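Local coordinates for protein putative peptidase (Bacteroides fragilis, PDB 5DYN) that probably cleaves proteins as a clostripain-family (C11) cysteine protease that activates the B. fragilis toxin, this chain being an N-terminal piece of the longer enzyme, at residues S61-I66 against P85-A90; V20-Q25 against L53-D58; V13-V18 against Y106-Y111. All coordinates share one frame; numbering follows the deposited sequence.

In the fold
All three contacts reach one mixed sheet of an α/β fold, with strands in the order 76-83, 64-70, 51-58, 16-23, 110-116. Interaction 2 is its core, the parallel pairing of strands 16-23 and 51-58, about 3 Å from the chain centre. Interaction 1 lies beside it, centres about 8 Å apart, and the two share a pair of sodium ions at one end of the sheet; S89 also reaches Y56 and D58. Interaction 3 pairs the start of strand 16-23 with strand 110-116, about 19 Å from interaction 2 between centres, and joins it where V18 O meets L54 N. It lies about 24 Å from interaction 1, centre to centre, across the chain centre.

Interaction 1: residues S61-I66 against P85-A90; sequences SAPRLI and PEQNSA. With NA (sodium ion), chain D; NA (sodium ion), chain C.
S61 and E86 face each other across a sodium ion, in a metal site that ties the turn leading into strand 64-70 to the loop between strand 76-83 and helix 92-105. S61 gives its backbone carbonyl: S61 O lies 2.8 Å from the sodium of chain D, and E86 OE2 reaches the same ion at 2.7 Å. The E86 chain is bent about its CB-CG bond (chi2 -71°), which turns the carboxylate back toward the metal. Its other oxygen, OE1, accepts from the amide of Q87 on its anti lone pair, a long bond that probably helps fix the rotation of the carboxylate. Q25, D58 and D59 complete this site. A62 follows, its carbonyl turned to R64. P63 is the buried wedge of the contact. P63 CD sits 3.5 Å from P85 O, and the ring crosses the E86 side chain at about a right angle. Farther round the same ring, P63 CG packs 3.9 Å from Q87 CG, and the extended Q87 side chain then runs past P63 CB, so that Q87 NE2 finds its partner in the Y56 hydroxyl. R64 NH1 donates to A62 O at 2.8 Å, with the oxygen close to the guanidinium plane, while R64 NH2 forms a salt bridge to D59. The backbone of Q87 serves the second sodium, of chain C, which D5 of the other protein chain also binds: Q87 O stands 2.3 Å from that ion.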
loop_
_atom_site.group_PDB
_atom_site.type_symbol
_atom_site.label_atom_id
_atom_site.label_comp_id
_atom_site.label_asym_id
_atom_site.label_seq_id
_atom_site.Cartn_x
_atom_site.Cartn_y
_atom_site.Cartn_z
ATOM N N SER A 61 6.212 -9.573 -21.319
ATOM C CA SER A 61 7.166 -10.604 -21.707
ATOM C C SER A 61 7.579 -11.408 -20.476
ATOM O O SER A 61 7.131 -11.119 -19.366
ATOM C CB SER A 61 8.388 -9.991 -22.397
ATOM O OG SER A 61 8.930 -8.923 -21.641
ATOM N N ALA A 62 8.425 -12.413 -20.681
ATOM C CA ALA A 62 8.803 -13.351 -19.624
ATOM C C ALA A 62 9.323 -12.654 -18.369
ATOM O O ALA A 62 10.082 -11.690 -18.460
ATOM C CB ALA A 62 9.846 -14.330 -20.145
ATOM N N PRO A 63 8.902 -13.143 -17.191
ATOM C CA PRO A 63 9.347 -12.594 -15.906
ATOM C C PRO A 63 10.860 -12.663 -15.761
ATOM O O PRO A 63 11.495 -13.525 -16.366
ATOM C CB PRO A 63 8.658 -13.495 -14.875
ATOM C CG PRO A 63 7.490 -14.070 -15.592
ATOM C CD PRO A 63 7.935 -14.239 -17.014
ATOM N N ARG A 64 11.429 -11.762 -14.970
ATOM C CA ARG A 64 12.868 -11.745 -14.772
ATOM C C ARG A 64 13.246 -11.037 -13.476
ATOM O O ARG A 64 12.708 -9.980 -13.148
ATOM C CB ARG A 64 13.555 -11.076 -15.966
ATOM C CG ARG A 64 12.978 -9.716 -16.320
ATOM C CD ARG A 64 12.941 -9.497 -17.819
ATOM N NE ARG A 64 12.418 -8.178 -18.165
ATOM C CZ ARG A 64 11.143 -7.920 -18.442
ATOM N NH1 ARG A 64 10.244 -8.892 -18.425
ATOM N NH2 ARG A 64 10.770 -6.686 -18.746
ATOM N N LEU A 65 14.167 -11.642 -12.736
ATOM C CA LEU A 65 14.706 -11.019 -11.539
ATOM C C LEU A 65 16.082 -10.447 -11.844
ATOM O O LEU A 65 17.001 -11.177 -12.217
ATOM C CB LEU A 65 14.789 -12.018 -10.386
ATOM C CG LEU A 65 15.389 -11.441 -9.102
ATOM C CD1 LEU A 65 14.567 -10.251 -8.626
ATOM C CD2 LEU A 65 15.487 -12.504 -8.022
ATOM N N ILE A 66 16.215 -9.136 -11.690
ATOM C CA ILE A 66 17.461 -8.459 -12.003
ATOM C C ILE A 66 17.981 -7.673 -10.810
ATOM O O ILE A 66 17.301 -7.539 -9.794
ATOM C CB ILE A 66 17.300 -7.497 -13.197
ATOM C CG1 ILE A 66 16.442 -6.297 -12.796
ATOM C CG2 ILE A 66 16.704 -8.220 -14.398
ATOM C CD1 ILE A 66 16.182 -5.332 -13.924
ATOM N N PRO A 85 10.064 -18.804 -16.546
ATOM C CA PRO A 85 9.025 -19.078 -17.540
ATOM C C PRO A 85 7.816 -18.206 -17.255
ATOM O O PRO A 85 7.735 -17.638 -16.165
ATOM C CB PRO A 85 8.704 -20.555 -17.317
ATOM C CG PRO A 85 9.046 -20.785 -15.878
ATOM C CD PRO A 85 10.263 -19.940 -15.630
ATOM N N GLU A 86 6.895 -18.091 -18.203
ATOM C CA GLU A 86 5.703 -17.296 -17.959
ATOM C C GLU A 86 4.911 -17.907 -16.814
ATOM O O GLU A 86 4.773 -19.126 -16.720
ATOM C CB GLU A 86 4.841 -17.180 -19.216
ATOM C CG GLU A 86 5.105 -15.921 -20.042
ATOM C CD GLU A 86 4.610 -14.634 -19.380
ATOM O OE1 GLU A 86 4.286 -14.637 -18.170
ATOM O OE2 GLU A 86 4.537 -13.604 -20.087
ATOM N N GLN A 87 4.406 -17.051 -15.935
ATOM C CA GLN A 87 3.806 -17.511 -14.694
ATOM C C GLN A 87 2.924 -16.439 -14.082
ATOM O O GLN A 87 3.057 -15.261 -14.398
ATOM C CB GLN A 87 4.899 -17.915 -13.704
ATOM C CG GLN A 87 5.841 -16.775 -13.352
ATOM C CD GLN A 87 7.072 -17.239 -12.610
ATOM O OE1 GLN A 87 7.274 -18.435 -12.406
ATOM N NE2 GLN A 87 7.909 -16.294 -12.204
ATOM N N ASN A 88 2.021 -16.858 -13.205
ATOM C CA ASN A 88 1.208 -15.925 -12.444
ATOM C C ASN A 88 2.016 -15.341 -11.292
ATOM O O ASN A 88 2.248 -16.012 -10.287
ATOM C CB ASN A 88 -0.052 -16.620 -11.924
ATOM C CG ASN A 88 -0.860 -15.746 -10.988
ATOM O OD1 ASN A 88 -0.780 -14.519 -11.034
ATOM N ND2 ASN A 88 -1.660 -16.380 -10.138
ATOM N N SER A 89 2.449 -14.093 -11.444
ATOM C CA SER A 89 3.257 -13.435 -10.423
ATOM C C SER A 89 2.415 -13.004 -9.222
ATOM O O SER A 89 2.947 -12.540 -8.213
ATOM C CB SER A 89 3.982 -12.230 -11.020
ATOM O OG SER A 89 4.755 -12.622 -12.139
ATOM N N ALA A 90 1.100 -13.163 -9.341
ATOM C CA ALA A 90 0.185 -12.868 -8.244
ATOM C C ALA A 90 -0.091 -14.124 -7.427
ATOM O O ALA A 90 -0.956 -14.131 -6.551
ATOM C CB ALA A 90 -1.114 -12.281 -8.774
HETATM NA NA NA D . 4.471 -11.492 -18.433
HETATM NA NA NA C . 2.362 -13.470 -15.684
#

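Interaction 2: residues V20-Q25 against L53-D58; sequences VYMIAQ and LLVYID. With NA (sodium ion), chain C; NA (sodium ion), chain D.
The rings of Y21 and Y56 lie in an offset stack on neighbouring parallel strands of a β-α-β unit, strand 16-23, helix 29-43 and strand 51-58. Both side chains leave the sheet on the same face, side by side and pointing the same way, with the centroids 4.6 Å apart and the planes at 30°. The overlap is lopsided: Y56 CD2 sits 3.6 Å above the plane of the Y21 ring, over its centre. Helix 92-105 covers this face through M95 and V98; Y56 OH bonds to S89 OG, and Y21 OH has its partner in S89 O. V20 and M22 on the opposite face meet helix 29-43 at M39 and I36, and M22 crosses V55 and I57 obliquely. A chi1 of -50° and an extended chain beyond CG bring the M22 methyl back toward V55, with M22 CE 3.5 Å from V55 CG1. The sulfur passes I57 on the way, with M22 SD 4.0 Å from I57 CD1. Between the faces, parallel backbone bonds run alternately from V20 and M22 to L54 and Y56, and from Y56 and D58 back to V20 and M22; the last one, from A24 N to D58 O, is weak. Beyond it the two segments run to the sodium pair. The carboxylate of D58 is split between the ions, D58 OD1 lying 2.4 Å from the sodium of chain D and D58 OD2 2.6 Å from that of chain C; D58 OD2 also bonds to S89 OG. Q25 OE1 bridges both, 2.4 Å from each sodium.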
loop_
_atom_site.group_PDB
_atom_site.type_symbol
_atom_site.label_atom_id
_atom_site.label_comp_id
_atom_site.label_asym_id
_atom_site.label_seq_id
_atom_site.Cartn_x
_atom_site.Cartn_y
_atom_site.Cartn_z
ATOM N N VAL A 20 12.022 -4.957 -5.453
ATOM C CA VAL A 20 10.858 -4.308 -6.046
ATOM C C VAL A 20 10.075 -5.326 -6.867
ATOM O O VAL A 20 10.552 -5.812 -7.893
ATOM C CB VAL A 20 11.254 -3.110 -6.924
ATOM C CG1 VAL A 20 10.020 -2.486 -7.554
ATOM C CG2 VAL A 20 12.003 -2.078 -6.097
ATOM N N TYR A 21 8.876 -5.655 -6.397
ATOM C CA TYR A 21 8.061 -6.697 -7.010
ATOM C C TYR A 21 7.010 -6.092 -7.936
ATOM O O TYR A 21 6.023 -5.520 -7.477
ATOM C CB TYR A 21 7.391 -7.551 -5.929
ATOM C CG TYR A 21 6.932 -8.911 -6.407
ATOM C CD1 TYR A 21 5.732 -9.060 -7.092
ATOM C CD2 TYR A 21 7.695 -10.046 -6.170
ATOM C CE1 TYR A 21 5.311 -10.300 -7.534
ATOM C CE2 TYR A 21 7.280 -11.292 -6.607
ATOM C CZ TYR A 21 6.086 -11.412 -7.286
ATOM O OH TYR A 21 5.662 -12.647 -7.721
ATOM N N MET A 22 7.219 -6.230 -9.240
ATOM C CA MET A 22 6.337 -5.599 -10.214
ATOM C C MET A 22 5.411 -6.586 -10.916
ATOM O O MET A 22 5.816 -7.284 -11.848
ATOM C CB MET A 22 7.154 -4.845 -11.259
ATOM C CG MET A 22 8.199 -3.925 -10.672
ATOM S SD MET A 22 8.881 -2.826 -11.922
ATOM C CE MET A 22 10.411 -2.384 -11.132
ATOM N N ILE A 23 4.165 -6.637 -10.463
ATOM C CA ILE A 23 3.132 -7.371 -11.172
ATOM C C ILE A 23 2.578 -6.449 -12.254
ATOM O O ILE A 23 1.585 -5.750 -12.046
ATOM C CB ILE A 23 2.016 -7.844 -10.224
ATOM C CG1 ILE A 23 2.622 -8.597 -9.038
ATOM C CG2 ILE A 23 1.009 -8.709 -10.968
ATOM C CD1 ILE A 23 1.618 -8.980 -7.971
ATOM N N ALA A 24 3.241 -6.441 -13.406
ATOM C CA ALA A 24 2.955 -5.455 -14.443
ATOM C C ALA A 24 2.227 -6.041 -15.650
ATOM O O ALA A 24 2.059 -5.364 -16.663
ATOM C CB ALA A 24 4.248 -4.791 -14.888
ATOM N N GLN A 25 1.790 -7.292 -15.545
ATOM C CA GLN A 25 1.071 -7.927 -16.646
ATOM C C GLN A 25 -0.380 -7.465 -16.640
ATOM O O GLN A 25 -1.307 -8.243 -16.397
ATOM C CB GLN A 25 1.162 -9.451 -16.554
ATOM C CG GLN A 25 0.696 -10.173 -17.809
ATOM C CD GLN A 25 1.067 -11.636 -17.792
ATOM O OE1 GLN A 25 2.227 -11.987 -17.590
ATOM N NE2 GLN A 25 0.080 -12.502 -17.985
ATOM N N LEU A 53 19.569 -3.189 -4.899
ATOM C CA LEU A 53 18.240 -3.018 -5.473
ATOM C C LEU A 53 17.930 -4.130 -6.458
ATOM O O LEU A 53 18.428 -4.140 -7.585
ATOM C CB LEU A 53 18.103 -1.668 -6.169
ATOM C CG LEU A 53 16.719 -1.398 -6.768
ATOM C CD1 LEU A 53 15.644 -1.465 -5.689
ATOM C CD2 LEU A 53 16.679 -0.058 -7.485
ATOM N N LEU A 54 17.102 -5.068 -6.025
ATOM C CA LEU A 54 16.677 -6.151 -6.891
ATOM C C LEU A 54 15.303 -5.831 -7.459
ATOM O O LEU A 54 14.470 -5.215 -6.797
ATOM C CB LEU A 54 16.667 -7.480 -6.134
ATOM C CG LEU A 54 17.998 -8.246 -6.113
ATOM C CD1 LEU A 54 19.140 -7.421 -5.540
ATOM C CD2 LEU A 54 17.851 -9.529 -5.336
ATOM N N VAL A 55 15.078 -6.237 -8.700
ATOM C CA VAL A 55 13.831 -5.932 -9.376
ATOM C C VAL A 55 13.244 -7.176 -10.014
ATOM O O VAL A 55 13.871 -7.805 -10.865
ATOM C CB VAL A 55 14.026 -4.853 -10.465
ATOM C CG1 VAL A 55 12.847 -4.838 -11.421
ATOM C CG2 VAL A 55 14.242 -3.482 -9.837
ATOM N N TYR A 56 12.042 -7.538 -9.590
ATOM C CA TYR A 56 11.280 -8.560 -10.284
ATOM C C TYR A 56 10.251 -7.865 -11.170
ATOM O O TYR A 56 9.401 -7.122 -10.681
ATOM C CB TYR A 56 10.602 -9.514 -9.298
ATOM C CG TYR A 56 9.703 -10.525 -9.967
ATOM C CD1 TYR A 56 10.231 -11.661 -10.567
ATOM C CD2 TYR A 56 8.328 -10.338 -10.012
ATOM C CE1 TYR A 56 9.412 -12.586 -11.185
ATOM C CE2 TYR A 56 7.503 -11.253 -10.628
ATOM C CZ TYR A 56 8.050 -12.376 -11.214
ATOM O OH TYR A 56 7.229 -13.294 -11.832
ATOM N N ILE A 57 10.343 -8.087 -12.475
ATOM C CA ILE A 57 9.430 -7.444 -13.410
ATOM C C ILE A 57 8.748 -8.471 -14.306
ATOM O O ILE A 57 9.400 -9.240 -15.016
ATOM C CB ILE A 57 10.158 -6.379 -14.277
ATOM C CG1 ILE A 57 9.302 -5.968 -15.479
ATOM C CG2 ILE A 57 11.526 -6.876 -14.723
ATOM C CD1 ILE A 57 8.134 -5.063 -15.126
ATOM N N ASP A 58 7.422 -8.484 -14.250
ATOM C CA ASP A 58 6.621 -9.375 -15.075
ATOM C C ASP A 58 5.632 -8.556 -15.897
ATOM O O ASP A 58 4.493 -8.338 -15.477
ATOM C CB ASP A 58 5.888 -10.399 -14.208
ATOM C CG ASP A 58 5.184 -11.460 -15.031
ATOM O OD1 ASP A 58 5.515 -11.597 -16.227
ATOM O OD2 ASP A 58 4.304 -12.160 -14.482
HETATM NA NA NA C . 2.362 -13.470 -15.684
HETATM NA NA NA D . 4.471 -11.492 -18.433
#

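Interaction 3: residues V13-V18 against Y106-Y111; sequences VGSRTV and YKAEKY
S15 O accepts from K110 N and K110 O accepts from T17 N, two parallel-sheet bonds of 3.0 Å that set R16 beside K110 and T17 beside Y111 at the start of strands 16-23 and 110-116. Before the strands the loops grip each other through side chains. S15 OG accepts from E109 N at 3.1 Å, and the hydroxyl rests against A108 CB. E109 stretches out past V13, whose CG1 touches E109 CB, and its OE1 receives G14 N from well above the carboxylate plane, E109 OE1 and G14 N lying 2.8 Å apart. On the face of T17 and Y111, T17 OG1 is turned beside its own backbone N (chi1 -63°) and donates to Y106 O, while N52 supplies a further bond to the hydroxyl. T17 CB meets the Y111 ring near CD1. On the other face, K110 CB covers one face of the R16 guanidinium, 3.8 Å above its plane and displaced from its centre. The charged ends, R16 NH2 and K110 NZ, are 5.1 Å apart, yet R16 bonds to S74 O and D26 of the other protein chain, and K110 to E76 of that chain; the two acids probably offset the like charges and tie this edge to that chain.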
loop_
_atom_site.group_PDB
_atom_site.type_symbol
_atom_site.label_atom_id
_atom_site.label_comp_id
_atom_site.label_asym_id
_atom_site.label_seq_id
_atom_site.Cartn_x
_atom_site.Cartn_y
_atom_site.Cartn_z
ATOM N N VAL A 13 27.827 -3.069 9.058
ATOM C CA VAL A 13 27.947 -3.254 7.616
ATOM C C VAL A 13 27.145 -2.189 6.863
ATOM O O VAL A 13 27.512 -1.791 5.754
ATOM C CB VAL A 13 27.498 -4.688 7.198
ATOM C CG1 VAL A 13 26.001 -4.884 7.388
ATOM C CG2 VAL A 13 27.924 -5.003 5.764
ATOM N N GLY A 14 26.061 -1.719 7.476
ATOM C CA GLY A 14 25.245 -0.660 6.903
ATOM C C GLY A 14 24.522 -1.014 5.614
ATOM O O GLY A 14 23.849 -0.171 5.018
ATOM N N SER A 15 24.652 -2.264 5.187
ATOM C CA SER A 15 24.082 -2.718 3.925
ATOM C C SER A 15 22.558 -2.862 3.975
ATOM O O SER A 15 21.979 -3.105 5.035
ATOM C CB SER A 15 24.720 -4.049 3.527
ATOM O OG SER A 15 24.522 -5.025 4.537
ATOM N N ARG A 16 21.912 -2.708 2.822
ATOM C CA ARG A 16 20.468 -2.910 2.726
ATOM C C ARG A 16 20.078 -3.549 1.398
ATOM O O ARG A 16 20.644 -3.227 0.355
ATOM C CB ARG A 16 19.723 -1.586 2.900
ATOM C CG ARG A 16 18.220 -1.761 3.053
ATOM C CD ARG A 16 17.467 -0.493 2.700
ATOM N NE ARG A 16 17.785 0.617 3.595
ATOM C CZ ARG A 16 17.096 0.919 4.692
ATOM N NH1 ARG A 16 16.043 0.190 5.043
ATOM N NH2 ARG A 16 17.460 1.951 5.442
ATOM N N THR A 17 19.106 -4.456 1.443
ATOM C CA THR A 17 18.582 -5.085 0.234
ATOM C C THR A 17 17.102 -4.763 0.050
ATOM O O THR A 17 16.295 -4.973 0.955
ATOM C CB THR A 17 18.764 -6.615 0.262
ATOM O OG1 THR A 17 20.161 -6.935 0.285
ATOM C CG2 THR A 17 18.124 -7.253 -0.964
ATOM N N VAL A 18 16.753 -4.248 -1.124
ATOM C CA VAL A 18 15.362 -3.934 -1.431
ATOM C C VAL A 18 14.907 -4.665 -2.689
ATOM O O VAL A 18 15.515 -4.535 -3.749
ATOM C CB VAL A 18 15.150 -2.418 -1.621
ATOM C CG1 VAL A 18 13.703 -2.127 -2.004
ATOM C CG2 VAL A 18 15.539 -1.661 -0.359
ATOM N N TYR A 106 21.215 -12.048 -1.385
ATOM C CA TYR A 106 21.700 -10.731 -0.992
ATOM C C TYR A 106 21.293 -10.362 0.427
ATOM O O TYR A 106 20.526 -9.423 0.639
ATOM C CB TYR A 106 21.205 -9.670 -1.979
ATOM C CG TYR A 106 21.755 -9.869 -3.371
ATOM C CD1 TYR A 106 22.991 -9.346 -3.729
ATOM C CD2 TYR A 106 21.051 -10.598 -4.320
ATOM C CE1 TYR A 106 23.506 -9.535 -4.997
ATOM C CE2 TYR A 106 21.556 -10.791 -5.590
ATOM C CZ TYR A 106 22.782 -10.259 -5.923
ATOM O OH TYR A 106 23.287 -10.450 -7.186
ATOM N N LYS A 107 21.810 -11.112 1.395
ATOM C CA LYS A 107 21.620 -10.779 2.799
ATOM C C LYS A 107 22.207 -9.404 3.089
ATOM O O LYS A 107 23.219 -9.015 2.505
ATOM C CB LYS A 107 22.263 -11.835 3.705
ATOM C CG LYS A 107 21.444 -13.108 3.864
ATOM C CD LYS A 107 22.164 -14.317 3.288
ATOM C CE LYS A 107 21.320 -15.577 3.422
ATOM N NZ LYS A 107 21.959 -16.757 2.775
ATOM N N ALA A 108 21.562 -8.664 3.981
ATOM C CA ALA A 108 22.044 -7.340 4.350
ATOM C C ALA A 108 21.694 -7.013 5.795
ATOM O O ALA A 108 21.087 -7.822 6.497
ATOM C CB ALA A 108 21.471 -6.291 3.416
ATOM N N GLU A 109 22.090 -5.824 6.235
ATOM C CA GLU A 109 21.773 -5.362 7.578
ATOM C C GLU A 109 20.291 -5.031 7.687
ATOM O O GLU A 109 19.642 -5.370 8.674
ATOM C CB GLU A 109 22.618 -4.141 7.938
ATOM C CG GLU A 109 22.247 -3.486 9.250
ATOM C CD GLU A 109 23.166 -2.333 9.591
ATOM O OE1 GLU A 109 24.397 -2.546 9.618
ATOM O OE2 GLU A 109 22.661 -1.215 9.828
ATOM N N LYS A 110 19.763 -4.367 6.663
ATOM C CA LYS A 110 18.349 -4.016 6.625
ATOM C C LYS A 110 17.690 -4.501 5.337
ATOM O O LYS A 110 18.365 -4.793 4.348
ATOM C CB LYS A 110 18.168 -2.502 6.776
ATOM C CG LYS A 110 18.839 -1.929 8.011
ATOM C CD LYS A 110 18.212 -0.619 8.448
ATOM C CE LYS A 110 18.827 -0.149 9.756
ATOM N NZ LYS A 110 18.016 0.903 10.421
ATOM N N TYR A 111 16.364 -4.587 5.357
ATOM C CA TYR A 111 15.608 -5.034 4.195
ATOM C C TYR A 111 14.402 -4.141 3.939
ATOM O O TYR A 111 13.950 -3.414 4.822
ATOM C CB TYR A 111 15.150 -6.481 4.377
ATOM C CG TYR A 111 16.279 -7.459 4.586
ATOM C CD1 TYR A 111 17.010 -7.947 3.511
ATOM C CD2 TYR A 111 16.616 -7.895 5.860
ATOM C CE1 TYR A 111 18.044 -8.847 3.699
ATOM C CE2 TYR A 111 17.649 -8.793 6.059
ATOM C CZ TYR A 111 18.359 -9.265 4.976
ATOM O OH TYR A 111 19.388 -10.157 5.169
#